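Local atomic coordinates of discoidin-2 (Dictyostelium discoideum, PDB entry 2VMD), a protein that binds galactose and N-acetylgalactosamine as a trimeric lectin and may take part in spore formation and in building the spore coat. Residues A[169-174]-A[241-246]; A[174-179]-A[235-240]. One frame throughout, in Å; residues are numbered along the deposited sequence.

Contact 1: residues A[169-174]-A[241-246]; sequences VSIGDR and NAVYDL. With MBG (methyl beta-D-galactopyranoside), chain D.
Arg174 lays its guanidinium flat on the ring of Tyr244, the planes only 3° apart and CZ 3.8 Å from the ring centroid, a cation-pi stack to which CD adds a CH-pi contact. From this position the group also grips the backbone of the same tyrosine: NE at 3.0 Å and NH2 at 2.8 Å both donate to Tyr244 O, which lies in the guanidinium plane, although both nitrogens approach from one face of the carbonyl. Bends at chi2 and chi3 fold the arginine chain back over the ring. The opposite ring face carries a methyl beta-D-galactopyranoside, whose C4 lies 3.6 Å from Tyr244 CD1. Tyr244 thus forms one wall of the galactoside site in the H-type lectin domain, its ring held between the arginine and the sugar; Asp209, with Arg218 and Trp238 of a second subunit, supplies hydrogen bonds to that sugar. Tyr244 and Asp245 together face Asp209 as a classic beta bulge in strand 242-254. Where strand 163-170 ends, Ile171 N still donates to Leu246 O (3.2 Å), and Gly172 N then reaches Asp245 OD1 at 2.9 Å and 176°, from above the carboxylate plane. Asp245 OD2 is satisfied separately, by a salt bridge to Lys207. One water bridges Asp173 O and Val243 O. Leu246 N, by contrast, is buried without a polar partner; Ile171 CD1 sits 3.6 Å from it and packs on Val243 CG1 at 3.8 Å.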
loop_
_atom_site.group_PDB
_atom_site.type_symbol
_atom_site.label_atom_id
_atom_site.label_comp_id
_atom_site.label_asym_id
_atom_site.label_seq_id
_atom_site.Cartn_x
_atom_site.Cartn_y
_atom_site.Cartn_z
ATOM N N VAL A 169 20.060 -16.928 -12.851
ATOM C CA VAL A 169 20.427 -17.219 -14.223
ATOM C C VAL A 169 21.923 -17.608 -14.273
ATOM O O VAL A 169 22.758 -16.992 -13.603
ATOM C CB VAL A 169 20.065 -16.048 -15.158
ATOM C CG1 VAL A 169 20.643 -14.745 -14.622
ATOM C CG2 VAL A 169 20.478 -16.322 -16.599
ATOM N N SER A 170 22.206 -18.663 -15.020
ATOM C CA SER A 170 23.547 -19.244 -15.134
ATOM C C SER A 170 23.901 -19.356 -16.609
ATOM O O SER A 170 23.012 -19.362 -17.459
ATOM C CB SER A 170 23.552 -20.660 -14.560
ATOM O OG SER A 170 23.570 -20.645 -13.142
ATOM N N ILE A 171 25.192 -19.479 -16.917
ATOM C CA ILE A 171 25.604 -19.780 -18.312
ATOM C C ILE A 171 25.107 -21.208 -18.646
ATOM O O ILE A 171 24.471 -21.431 -19.671
ATOM C CB ILE A 171 27.144 -19.683 -18.500
ATOM C CG1 ILE A 171 27.642 -18.287 -18.102
ATOM C CG2 ILE A 171 27.521 -19.959 -19.978
ATOM C CD1 ILE A 171 29.174 -18.167 -18.020
ATOM N N GLY A 172 25.402 -22.157 -17.761
ATOM C CA GLY A 172 24.862 -23.507 -17.831
ATOM C C GLY A 172 25.532 -24.422 -18.847
ATOM O O GLY A 172 25.160 -25.605 -18.975
ATOM N N ASP A 173 26.511 -23.882 -19.566
ATOM C CA ASP A 173 27.319 -24.663 -20.504
ATOM C C ASP A 173 28.722 -24.066 -20.692
ATOM O O ASP A 173 29.104 -23.113 -19.986
ATOM C CB ASP A 173 26.588 -24.866 -21.845
ATOM C CG ASP A 173 26.547 -23.615 -22.689
ATOM O OD1 ASP A 173 27.250 -22.608 -22.361
ATOM O OD2 ASP A 173 25.807 -23.643 -23.703
ATOM N N ARG A 174 29.495 -24.632 -21.634
ATOM C CA ARG A 174 30.907 -24.227 -21.771
ATOM C C ARG A 174 31.164 -23.144 -22.802
ATOM O O ARG A 174 32.277 -23.071 -23.330
ATOM C CB ARG A 174 31.842 -25.417 -22.028
ATOM C CG ARG A 174 31.606 -26.629 -21.140
ATOM C CD ARG A 174 32.056 -26.417 -19.688
ATOM N NE ARG A 174 31.131 -25.596 -18.881
ATOM C CZ ARG A 174 30.035 -26.049 -18.273
ATOM N NH1 ARG A 174 29.678 -27.333 -18.390
ATOM N NH2 ARG A 174 29.285 -25.216 -17.558
ATOM N N ASN A 241 40.684 -15.420 -20.548
ATOM C CA ASN A 241 40.083 -16.216 -19.466
ATOM C C ASN A 241 39.114 -17.218 -20.027
ATOM O O ASN A 241 38.462 -16.947 -21.036
ATOM C CB ASN A 241 39.362 -15.347 -18.466
ATOM C CG ASN A 241 40.294 -14.471 -17.686
ATOM O OD1 ASN A 241 40.737 -13.443 -18.189
ATOM N ND2 ASN A 241 40.560 -14.845 -16.424
ATOM N N ALA A 242 39.044 -18.364 -19.358
ATOM C CA ALA A 242 38.113 -19.444 -19.648
ATOM C C ALA A 242 37.128 -19.492 -18.488
ATOM O O ALA A 242 37.509 -19.790 -17.362
ATOM C CB ALA A 242 38.872 -20.754 -19.774
ATOM N N VAL A 243 35.879 -19.139 -18.760
ATOM C CA VAL A 243 34.831 -19.142 -17.734
ATOM C C VAL A 243 34.013 -20.397 -17.976
ATOM O O VAL A 243 33.401 -20.528 -19.039
ATOM C CB VAL A 243 33.948 -17.886 -17.831
ATOM C CG1 VAL A 243 32.760 -17.980 -16.836
ATOM C CG2 VAL A 243 34.775 -16.594 -17.639
ATOM N N TYR A 244 34.022 -21.292 -16.985
ATOM C CA TYR A 244 33.321 -22.583 -17.003
ATOM C C TYR A 244 31.834 -22.417 -16.674
ATOM O O TYR A 244 30.970 -22.963 -17.397
ATOM C CB TYR A 244 33.992 -23.563 -16.049
ATOM C CG TYR A 244 33.602 -25.028 -16.173
ATOM C CD1 TYR A 244 34.430 -25.930 -16.848
ATOM C CD2 TYR A 244 32.427 -25.514 -15.583
ATOM C CE1 TYR A 244 34.078 -27.278 -16.958
ATOM C CE2 TYR A 244 32.080 -26.852 -15.668
ATOM C CZ TYR A 244 32.904 -27.728 -16.359
ATOM O OH TYR A 244 32.543 -29.070 -16.435
ATOM N N ASP A 245 31.532 -21.618 -15.650
ATOM C CA ASP A 245 30.143 -21.229 -15.355
ATOM C C ASP A 245 30.137 -19.991 -14.487
ATOM O O ASP A 245 31.088 -19.765 -13.731
ATOM C CB ASP A 245 29.429 -22.368 -14.613
ATOM C CG ASP A 245 27.881 -22.333 -14.756
ATOM O OD1 ASP A 245 27.324 -21.591 -15.605
ATOM O OD2 ASP A 245 27.220 -23.101 -14.019
ATOM N N LEU A 246 29.031 -19.233 -14.544
ATOM C CA LEU A 246 28.802 -18.095 -13.655
ATOM C C LEU A 246 27.307 -18.135 -13.347
ATOM O O LEU A 246 26.519 -18.542 -14.211
ATOM C CB LEU A 246 29.120 -16.764 -14.369
ATOM C CG LEU A 246 30.552 -16.263 -14.579
ATOM C CD1 LEU A 246 30.604 -15.035 -15.563
ATOM C CD2 LEU A 246 31.239 -15.972 -13.262
HETATM C C1 MBG D . 36.310 -29.636 -13.138
HETATM C C2 MBG D . 35.204 -29.045 -12.239
HETATM C C3 MBG D . 34.485 -27.940 -13.001
HETATM C C4 MBG D . 35.488 -26.890 -13.496
HETATM C C5 MBG D . 36.610 -27.595 -14.274
HETATM C C6 MBG D . 37.664 -26.602 -14.742
HETATM C C7 MBG D . 36.916 -30.776 -11.106
HETATM O O1 MBG D . 36.996 -30.769 -12.562
HETATM O O2 MBG D . 34.220 -30.000 -11.825
HETATM O O3 MBG D . 33.454 -27.380 -12.172
HETATM O O4 MBG D . 36.034 -26.173 -12.375
HETATM O O5 MBG D . 37.259 -28.576 -13.460
HETATM O O6 MBG D . 38.520 -27.239 -15.702
HETATM O O HOH W 1 31.074 -21.104 -20.133
#

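Contact 2: residues A[174-179]-A[235-240]; sequences RSLNSG and FITWGN. With MBG (methyl beta-D-galactopyranoside), chain B.
Leu176 and Thr237 mark the closest backbone approach of the loop at one end, their CA atoms 7.2 Å apart, and Gly179 and Asn240 mark it at the other, 6.3 Å apart, while a type I turn from Arg174 to Asn177, closed by Asn177 N to Arg174 O at 3.0 Å, shapes the loop itself. Leu176 carries the apolar contact through one methyl: CD1 lies over the strand backbone, 3.9 Å from Phe235 O, and 4.1 Å from both Phe235 CB and Thr237 CG2. Thr237 CG2 occupies the position between backbone N and carbonyl carbon, with OG1 anti to N (chi1 -165°) and hydrogen-bonded to Arg218 O. Farther along, the polar link is indirect, a single water lying between Gly179 O and Asn240 O, within hydrogen-bonding distance of both. Trp238 points its CB away from the loop, and its indole meets a methyl beta-D-galactopyranoside with an edge: NE1 donates to the sugar O3 at 2.8 Å and a nearly straight 170°. Arg218 of the same chain and Asp209 of the third subunit also hydrogen-bond this sugar, so the strand end packed beneath Leu176 leads into the intersubunit galactose site of an H-type lectin domain.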
loop_
_atom_site.group_PDB
_atom_site.type_symbol
_atom_site.label_atom_id
_atom_site.label_comp_id
_atom_site.label_asym_id
_atom_site.label_seq_id
_atom_site.Cartn_x
_atom_site.Cartn_y
_atom_site.Cartn_z
ATOM N N ARG A 174 29.495 -24.632 -21.634
ATOM C CA ARG A 174 30.907 -24.227 -21.771
ATOM C C ARG A 174 31.164 -23.144 -22.802
ATOM O O ARG A 174 32.277 -23.071 -23.330
ATOM C CB ARG A 174 31.842 -25.417 -22.028
ATOM C CG ARG A 174 31.606 -26.629 -21.140
ATOM C CD ARG A 174 32.056 -26.417 -19.688
ATOM N NE ARG A 174 31.131 -25.596 -18.881
ATOM C CZ ARG A 174 30.035 -26.049 -18.273
ATOM N NH1 ARG A 174 29.678 -27.333 -18.390
ATOM N NH2 ARG A 174 29.285 -25.216 -17.558
ATOM N N SER A 175 30.164 -22.301 -23.051
ATOM C CA SER A 175 30.232 -21.230 -24.074
ATOM C C SER A 175 31.383 -20.246 -23.908
ATOM O O SER A 175 31.928 -19.708 -24.898
ATOM C CB SER A 175 28.948 -20.415 -24.022
ATOM O OG SER A 175 27.873 -21.220 -24.428
ATOM N N LEU A 176 31.696 -19.947 -22.654
ATOM C CA LEU A 176 32.734 -18.971 -22.358
ATOM C C LEU A 176 34.028 -19.658 -21.940
ATOM O O LEU A 176 34.964 -18.987 -21.526
ATOM C CB LEU A 176 32.279 -17.981 -21.286
ATOM C CG LEU A 176 31.328 -16.845 -21.654
ATOM C CD1 LEU A 176 31.397 -15.746 -20.566
ATOM C CD2 LEU A 176 31.599 -16.245 -23.076
ATOM N N ASN A 177 34.063 -20.993 -22.052
ATOM C CA ASN A 177 35.170 -21.764 -21.489
ATOM C C ASN A 177 36.446 -21.885 -22.355
ATOM O O ASN A 177 37.305 -22.707 -22.059
ATOM C CB ASN A 177 34.702 -23.149 -21.074
ATOM C CG ASN A 177 35.613 -23.782 -20.044
ATOM O OD1 ASN A 177 36.022 -23.142 -19.072
ATOM N ND2 ASN A 177 35.924 -25.063 -20.244
ATOM N N SER A 178 36.566 -21.060 -23.399
ATOM C CA SER A 178 37.685 -21.153 -24.328
ATOM C C SER A 178 37.694 -19.872 -25.133
ATOM O O SER A 178 36.699 -19.160 -25.150
ATOM C CB SER A 178 37.495 -22.359 -25.259
ATOM O OG SER A 178 36.353 -22.207 -26.109
ATOM N N GLY A 179 38.820 -19.557 -25.774
ATOM C CA GLY A 179 38.861 -18.452 -26.712
ATOM C C GLY A 179 39.639 -17.269 -26.202
ATOM O O GLY A 179 40.156 -17.272 -25.096
ATOM N N PHE A 235 26.575 -12.492 -20.189
ATOM C CA PHE A 235 27.772 -12.952 -19.454
ATOM C C PHE A 235 28.970 -12.576 -20.307
ATOM O O PHE A 235 28.938 -12.820 -21.528
ATOM C CB PHE A 235 27.735 -14.474 -19.254
ATOM C CG PHE A 235 26.593 -14.949 -18.386
ATOM C CD1 PHE A 235 26.796 -15.201 -17.043
ATOM C CD2 PHE A 235 25.312 -15.125 -18.919
ATOM C CE1 PHE A 235 25.762 -15.632 -16.233
ATOM C CE2 PHE A 235 24.251 -15.546 -18.111
ATOM C CZ PHE A 235 24.492 -15.809 -16.748
ATOM N N ILE A 236 29.997 -11.974 -19.689
ATOM C CA ILE A 236 31.130 -11.386 -20.433
ATOM C C ILE A 236 32.486 -11.818 -19.839
ATOM O O ILE A 236 32.660 -11.816 -18.610
ATOM C CB ILE A 236 31.096 -9.841 -20.406
ATOM C CG1 ILE A 236 29.701 -9.311 -20.788
ATOM C CG2 ILE A 236 32.185 -9.277 -21.348
ATOM C CD1 ILE A 236 29.473 -7.811 -20.412
ATOM N N THR A 237 33.414 -12.243 -20.697
ATOM C CA THR A 237 34.811 -12.389 -20.291
ATOM C C THR A 237 35.676 -11.752 -21.367
ATOM O O THR A 237 35.171 -11.432 -22.430
ATOM C CB THR A 237 35.233 -13.843 -19.932
ATOM O OG1 THR A 237 36.483 -13.821 -19.220
ATOM C CG2 THR A 237 35.331 -14.775 -21.136
ATOM N N TRP A 238 36.943 -11.496 -21.060
ATOM C CA TRP A 238 37.837 -10.909 -22.068
ATOM C C TRP A 238 39.273 -11.343 -21.763
ATOM O O TRP A 238 39.466 -12.247 -20.937
ATOM C CB TRP A 238 37.611 -9.387 -22.224
ATOM C CG TRP A 238 37.925 -8.592 -20.976
ATOM C CD1 TRP A 238 39.015 -7.789 -20.774
ATOM C CD2 TRP A 238 37.128 -8.504 -19.780
ATOM N NE1 TRP A 238 38.953 -7.204 -19.518
ATOM C CE2 TRP A 238 37.795 -7.609 -18.894
ATOM C CE3 TRP A 238 35.902 -9.059 -19.379
ATOM C CZ2 TRP A 238 37.297 -7.313 -17.600
ATOM C CZ3 TRP A 238 35.398 -8.752 -18.110
ATOM C CH2 TRP A 238 36.107 -7.892 -17.222
ATOM N N GLY A 239 40.261 -10.755 -22.429
ATOM C CA GLY A 239 41.588 -11.375 -22.497
ATOM C C GLY A 239 41.467 -12.845 -22.882
ATOM O O GLY A 239 40.704 -13.188 -23.789
ATOM N N ASN A 240 42.202 -13.711 -22.189
ATOM C CA ASN A 240 42.165 -15.131 -22.487
ATOM C C ASN A 240 41.568 -15.991 -21.367
ATOM O O ASN A 240 41.876 -17.168 -21.271
ATOM C CB ASN A 240 43.571 -15.628 -22.864
ATOM C CG ASN A 240 44.092 -14.991 -24.150
ATOM O OD1 ASN A 240 43.334 -14.760 -25.112
ATOM N ND2 ASN A 240 45.386 -14.700 -24.176
HETATM C C1 MBG B . 44.014 -5.809 -19.958
HETATM C C2 MBG B . 42.476 -5.874 -19.849
HETATM C C3 MBG B . 42.045 -5.224 -18.542
HETATM C C4 MBG B . 42.765 -5.878 -17.354
HETATM C C5 MBG B . 44.279 -5.870 -17.620
HETATM C C6 MBG B . 45.039 -6.559 -16.494
HETATM C C7 MBG B . 43.626 -7.238 -21.857
HETATM O O1 MBG B . 44.538 -6.302 -21.212
HETATM O O2 MBG B . 41.789 -5.207 -20.914
HETATM O O3 MBG B . 40.614 -5.282 -18.426
HETATM O O4 MBG B . 42.297 -7.228 -17.185
HETATM O O5 MBG B . 44.589 -6.548 -18.841
HETATM O O6 MBG B . 46.439 -6.271 -16.626
HETATM O O HOH W 2 40.111 -19.049 -22.851
#

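How the contacts relate
Both contacts lie at the sugar-binding end of the lectin-like region, with contact 2 nested inside the chain loop that contact 1 closes. Arg174 belongs to both but makes its cross-segment contacts in contact 1 alone; in contact 2 it only starts the turn. The loop after strand 163-170 meets strand 242-254 in contact 1 and strand 230-237, of the other sheet, in contact 2. Each combines buried apolar residues with exposed ones, but contact 1 buries more surface (399 against 220 Å²) and uses direct hydrogen bonds and a stack, whereas contact 2 relies on apolar packing and a bridging water. Ile171 CG1 against Phe235 CD1 (3.4 Å) and a probable Val243 N to Leu176 O bond (2.9 Å) join them. They serve different galactosides.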